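Local coordinates for transcriptional regulator, TetR family (Cytophaga hutchinsonii, PDB 3EUP), which probably represses or otherwise regulates transcription as a TetR-family protein, binding DNA through an N-terminal helix-turn-helix and probably sensing a small-molecule ligand through its C-terminal domain, at residues 66-78 against 90-104. Numbering follows the deposited sequence.
Sequences NWGHVKSVLTAKV and VYSSMYNDADGSLFP
M94 lies as a knob in a hole of V70, V73, L74 and K77 on segment 66-78 of helix 55-78. Its CG presses tightly on V73 CG1, 3.4 Å away. With CG anti to the backbone N (chi1 -175°) the chain runs straight out to the sulfur, then bends at chi3 (-19°), laying M94 CE against L74 CB at 3.6 Å. L74 also sends CD1 to the phenol end of Y91, 3.6 Å from Y91 CE1; the Y91 hydroxyl is hydrogen-bonded to W135. Nearer the start of 66-78, V70 CG2 lies over one face of the F103 ring, near CE2, and meets P104 CD at 3.7 Å. The H69 ring turns an edge to the L102 carbonyl, with H69 CE1 3.0 Å from L102 O. K77 stretches past V90 and M94, its CE 3.9 Å from L102 CD2, and its ammonium makes a weak hydrogen bond to S93 OG; a water accepts from K77 NZ and donates to D97 OD2, bridging the two charges, which at 4.3 Å stand beyond a salt bridge. An alanine at K77 is likely to leave D97 without its water-bridged cation and uncover the flank of M94. The axes of segment 66-78 and helix 91-96 run at 132°, 10.5 Å apart at closest. Helix 55-78 thus packs on the short helix 91-96 and the turn after it, while helices 122-148 and 158-179 contribute W135, L139, M165 and V169 around Y91, and P109 of helix 109-117 touches V70.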
loop_
_atom_site.group_PDB
_atom_site.type_symbol
_atom_site.label_atom_id
_atom_site.label_comp_id
_atom_site.label_asym_id
_atom_site.label_seq_id
_atom_site.Cartn_x
_atom_site.Cartn_y
_atom_site.Cartn_z
ATOM N N ASN A 66 15.029 1.602 7.935
ATOM C CA ASN A 66 13.791 0.810 7.993
ATOM C C ASN A 66 13.721 -0.322 6.984
ATOM O O ASN A 66 13.457 -1.490 7.339
ATOM C CB ASN A 66 12.572 1.736 7.837
ATOM C CG ASN A 66 12.228 2.452 9.129
ATOM O OD1 ASN A 66 11.673 3.556 9.120
ATOM N ND2 ASN A 66 12.583 1.843 10.245
ATOM N N TRP A 67 13.974 0.030 5.729
ATOM C CA TRP A 67 14.015 -0.937 4.673
ATOM C C TRP A 67 15.263 -1.828 4.794
ATOM O O TRP A 67 15.179 -3.023 4.554
ATOM C CB TRP A 67 13.913 -0.250 3.317
ATOM C CG TRP A 67 13.855 -1.219 2.205
ATOM C CD1 TRP A 67 14.816 -1.443 1.266
ATOM C CD2 TRP A 67 12.824 -2.180 1.966
ATOM N NE1 TRP A 67 14.411 -2.436 0.416
ATOM C CE2 TRP A 67 13.197 -2.913 0.834
ATOM C CE3 TRP A 67 11.596 -2.460 2.582
ATOM C CZ2 TRP A 67 12.388 -3.898 0.292
ATOM C CZ3 TRP A 67 10.791 -3.439 2.044
ATOM C CH2 TRP A 67 11.188 -4.143 0.910
ATOM N N GLY A 68 16.409 -1.262 5.170
ATOM C CA GLY A 68 17.601 -2.088 5.402
ATOM C C GLY A 68 17.304 -3.174 6.451
ATOM O O GLY A 68 17.799 -4.317 6.367
ATOM N N HIS A 69 16.491 -2.817 7.448
ATOM C CA HIS A 69 16.089 -3.778 8.454
ATOM C C HIS A 69 15.212 -4.881 7.867
ATOM O O HIS A 69 15.415 -6.072 8.192
ATOM C CB HIS A 69 15.346 -3.109 9.586
ATOM C CG HIS A 69 15.052 -4.029 10.718
ATOM N ND1 HIS A 69 13.838 -4.668 10.864
ATOM C CD2 HIS A 69 15.830 -4.469 11.733
ATOM C CE1 HIS A 69 13.875 -5.440 11.935
ATOM N NE2 HIS A 69 15.072 -5.337 12.478
ATOM N N VAL A 70 14.257 -4.522 7.001
ATOM C CA VAL A 70 13.419 -5.550 6.391
ATOM C C VAL A 70 14.303 -6.467 5.531
ATOM O O VAL A 70 14.151 -7.676 5.568
ATOM C CB VAL A 70 12.273 -4.976 5.514
ATOM C CG1 VAL A 70 11.546 -6.123 4.759
ATOM C CG2 VAL A 70 11.295 -4.175 6.349
ATOM N N LYS A 71 15.215 -5.870 4.766
ATOM C CA LYS A 71 16.140 -6.616 3.918
ATOM C C LYS A 71 16.955 -7.621 4.706
ATOM O O LYS A 71 17.074 -8.785 4.290
ATOM C CB LYS A 71 17.074 -5.677 3.173
ATOM C CG LYS A 71 16.454 -5.115 1.900
ATOM C CD LYS A 71 17.119 -3.825 1.457
ATOM C CE LYS A 71 18.518 -3.942 1.024
ATOM N NZ LYS A 71 18.922 -2.598 0.470
ATOM N N SER A 72 17.499 -7.169 5.837
ATOM C CA SER A 72 18.331 -8.009 6.698
ATOM C C SER A 72 17.565 -9.175 7.307
ATOM O O SER A 72 18.102 -10.265 7.410
ATOM C CB SER A 72 19.019 -7.161 7.768
ATOM O OG SER A 72 19.883 -6.276 7.115
ATOM N N VAL A 73 16.315 -8.961 7.674
ATOM C CA VAL A 73 15.479 -10.038 8.189
ATOM C C VAL A 73 15.232 -11.040 7.103
ATOM O O VAL A 73 15.439 -12.237 7.311
ATOM C CB VAL A 73 14.147 -9.543 8.749
ATOM C CG1 VAL A 73 13.221 -10.697 9.040
ATOM C CG2 VAL A 73 14.369 -8.719 10.026
ATOM N N LEU A 74 14.842 -10.563 5.926
ATOM C CA LEU A 74 14.551 -11.445 4.805
ATOM C C LEU A 74 15.801 -12.263 4.440
ATOM O O LEU A 74 15.704 -13.474 4.182
ATOM C CB LEU A 74 14.057 -10.632 3.605
ATOM C CG LEU A 74 13.543 -11.313 2.316
ATOM C CD1 LEU A 74 12.955 -10.263 1.317
ATOM C CD2 LEU A 74 14.624 -12.139 1.591
ATOM N N THR A 75 16.961 -11.595 4.416
ATOM C CA THR A 75 18.262 -12.251 4.168
ATOM C C THR A 75 18.522 -13.359 5.191
ATOM O O THR A 75 18.908 -14.474 4.844
ATOM C CB THR A 75 19.453 -11.223 4.139
ATOM O OG1 THR A 75 19.314 -10.359 3.003
ATOM C CG2 THR A 75 20.813 -11.929 4.021
ATOM N N ALA A 76 18.273 -13.069 6.458
ATOM C CA ALA A 76 18.586 -14.013 7.504
ATOM C C ALA A 76 17.653 -15.222 7.407
ATOM O O ALA A 76 18.094 -16.348 7.543
ATOM C CB ALA A 76 18.528 -13.351 8.889
ATOM N N LYS A 77 16.376 -14.982 7.111
ATOM C CA LYS A 77 15.389 -16.062 6.978
ATOM C C LYS A 77 15.611 -16.892 5.717
ATOM O O LYS A 77 15.500 -18.111 5.751
ATOM C CB LYS A 77 13.967 -15.481 6.997
ATOM C CG LYS A 77 13.528 -15.102 8.396
ATOM C CD LYS A 77 12.086 -14.772 8.468
ATOM C CE LYS A 77 11.671 -14.646 9.913
ATOM N NZ LYS A 77 11.648 -15.973 10.532
ATOM N N VAL A 78 15.981 -16.243 4.622
ATOM C CA VAL A 78 16.294 -16.945 3.384
ATOM C C VAL A 78 17.526 -17.868 3.567
ATOM O O VAL A 78 17.490 -19.025 3.191
ATOM C CB VAL A 78 16.506 -15.938 2.232
ATOM C CG1 VAL A 78 17.198 -16.558 1.074
ATOM C CG2 VAL A 78 15.158 -15.376 1.785
ATOM N N VAL A 90 9.186 -17.050 2.910
ATOM C CA VAL A 90 9.492 -16.574 4.263
ATOM C C VAL A 90 8.640 -15.336 4.701
ATOM O O VAL A 90 8.715 -14.913 5.854
ATOM C CB VAL A 90 10.968 -16.197 4.355
ATOM C CG1 VAL A 90 11.887 -17.436 4.084
ATOM C CG2 VAL A 90 11.266 -15.054 3.363
ATOM N N TYR A 91 7.840 -14.766 3.793
ATOM C CA TYR A 91 7.151 -13.483 4.032
ATOM C C TYR A 91 6.129 -13.545 5.162
ATOM O O TYR A 91 6.136 -12.722 6.059
ATOM C CB TYR A 91 6.564 -12.940 2.699
ATOM C CG TYR A 91 7.708 -12.692 1.726
ATOM C CD1 TYR A 91 8.512 -11.573 1.851
ATOM C CD2 TYR A 91 8.067 -13.660 0.772
ATOM C CE1 TYR A 91 9.584 -11.385 1.022
ATOM C CE2 TYR A 91 9.152 -13.481 -0.050
ATOM C CZ TYR A 91 9.904 -12.345 0.074
ATOM O OH TYR A 91 10.995 -12.162 -0.721
ATOM N N SER A 92 5.280 -14.548 5.161
ATOM C CA SER A 92 4.318 -14.672 6.235
ATOM C C SER A 92 4.954 -14.716 7.640
ATOM O O SER A 92 4.460 -14.083 8.582
ATOM C CB SER A 92 3.457 -15.912 6.075
ATOM O OG SER A 92 2.541 -15.901 7.130
ATOM N N SER A 93 6.053 -15.439 7.791
ATOM C CA SER A 93 6.616 -15.537 9.117
ATOM C C SER A 93 7.298 -14.195 9.427
ATOM O O SER A 93 7.195 -13.702 10.545
ATOM C CB SER A 93 7.545 -16.750 9.262
ATOM O OG SER A 93 8.835 -16.415 8.827
ATOM N N MET A 94 7.917 -13.566 8.432
ATOM C CA MET A 94 8.550 -12.283 8.677
ATOM C C MET A 94 7.549 -11.226 9.164
ATOM O O MET A 94 7.853 -10.466 10.103
ATOM C CB MET A 94 9.302 -11.824 7.438
ATOM C CG MET A 94 10.098 -10.554 7.632
ATOM S SD MET A 94 10.965 -10.051 6.092
ATOM C CE MET A 94 10.992 -11.622 5.101
ATOM N N TYR A 95 6.353 -11.180 8.562
ATOM C CA TYR A 95 5.386 -10.129 8.890
ATOM C C TYR A 95 4.499 -10.482 10.084
ATOM O O TYR A 95 4.132 -9.599 10.840
ATOM C CB TYR A 95 4.488 -9.768 7.688
ATOM C CG TYR A 95 3.500 -8.631 7.980
ATOM C CD1 TYR A 95 3.935 -7.325 8.073
ATOM C CD2 TYR A 95 2.151 -8.893 8.205
ATOM C CE1 TYR A 95 3.049 -6.281 8.334
ATOM C CE2 TYR A 95 1.258 -7.876 8.507
ATOM C CZ TYR A 95 1.706 -6.580 8.555
ATOM O OH TYR A 95 0.858 -5.544 8.830
ATOM N N ASN A 96 4.130 -11.751 10.239
ATOM C CA ASN A 96 3.204 -12.141 11.305
ATOM C C ASN A 96 3.829 -12.623 12.625
ATOM O O ASN A 96 3.140 -12.615 13.643
ATOM C CB ASN A 96 2.247 -13.252 10.821
ATOM C CG ASN A 96 1.417 -12.833 9.586
ATOM O OD1 ASN A 96 1.580 -13.364 8.453
ATOM N ND2 ASN A 96 0.515 -11.896 9.812
ATOM N N ASP A 97 5.080 -13.102 12.622
ATOM C CA ASP A 97 5.636 -13.726 13.854
ATOM C C ASP A 97 5.832 -12.706 14.952
ATOM O O ASP A 97 6.067 -11.537 14.664
ATOM C CB ASP A 97 6.973 -14.448 13.597
ATOM C CG ASP A 97 6.808 -15.809 12.889
ATOM O OD1 ASP A 97 5.671 -16.290 12.687
ATOM O OD2 ASP A 97 7.834 -16.403 12.523
ATOM N N ALA A 98 5.747 -13.148 16.219
ATOM C CA ALA A 98 5.967 -12.265 17.364
ATOM C C ALA A 98 5.156 -10.974 17.198
ATOM O O ALA A 98 5.621 -9.854 17.498
ATOM C CB ALA A 98 7.461 -11.970 17.534
ATOM N N ASP A 99 3.948 -11.156 16.664
ATOM C CA ASP A 99 3.008 -10.075 16.401
ATOM C C ASP A 99 3.589 -8.901 15.612
ATOM O O ASP A 99 3.342 -7.767 15.935
ATOM C CB ASP A 99 2.435 -9.603 17.723
ATOM C CG ASP A 99 1.171 -8.814 17.559
ATOM O OD1 ASP A 99 0.532 -8.837 16.467
ATOM O OD2 ASP A 99 0.832 -8.136 18.542
ATOM N N GLY A 100 4.341 -9.206 14.561
ATOM C CA GLY A 100 4.875 -8.200 13.686
ATOM C C GLY A 100 6.151 -7.565 14.171
ATOM O O GLY A 100 6.636 -6.614 13.548
ATOM N N SER A 101 6.713 -8.046 15.285
ATOM C CA SER A 101 7.830 -7.318 15.898
ATOM C C SER A 101 9.134 -7.424 15.076
ATOM O O SER A 101 10.048 -6.634 15.265
ATOM C CB SER A 101 8.026 -7.707 17.380
ATOM O OG SER A 101 8.617 -8.956 17.502
ATOM N N LEU A 102 9.195 -8.344 14.121
ATOM C CA LEU A 102 10.335 -8.374 13.168
ATOM C C LEU A 102 10.326 -7.248 12.114
ATOM O O LEU A 102 11.367 -6.953 11.530
ATOM C CB LEU A 102 10.434 -9.729 12.459
ATOM C CG LEU A 102 11.152 -10.890 13.161
ATOM C CD1 LEU A 102 11.236 -10.801 14.709
ATOM C CD2 LEU A 102 10.531 -12.204 12.691
ATOM N N PHE A 103 9.160 -6.662 11.839
ATOM C CA PHE A 103 9.054 -5.507 10.948
ATOM C C PHE A 103 9.239 -4.222 11.721
ATOM O O PHE A 103 8.970 -4.179 12.926
ATOM C CB PHE A 103 7.677 -5.432 10.288
ATOM C CG PHE A 103 7.659 -5.895 8.861
ATOM C CD1 PHE A 103 7.771 -7.222 8.567
ATOM C CD2 PHE A 103 7.478 -5.002 7.826
ATOM C CE1 PHE A 103 7.730 -7.652 7.258
ATOM C CE2 PHE A 103 7.463 -5.432 6.524
ATOM C CZ PHE A 103 7.586 -6.754 6.250
ATOM N N PRO A 104 9.661 -3.149 11.038
ATOM C CA PRO A 104 9.769 -1.904 11.790
ATOM C C PRO A 104 8.414 -1.507 12.380
ATOM O O PRO A 104 7.355 -1.893 11.866
ATOM C CB PRO A 104 10.193 -0.874 10.741
ATOM C CG PRO A 104 10.633 -1.650 9.550
ATOM C CD PRO A 104 9.955 -2.980 9.608
HETATM O O HOH W 1 10.420 -15.467 13.297
#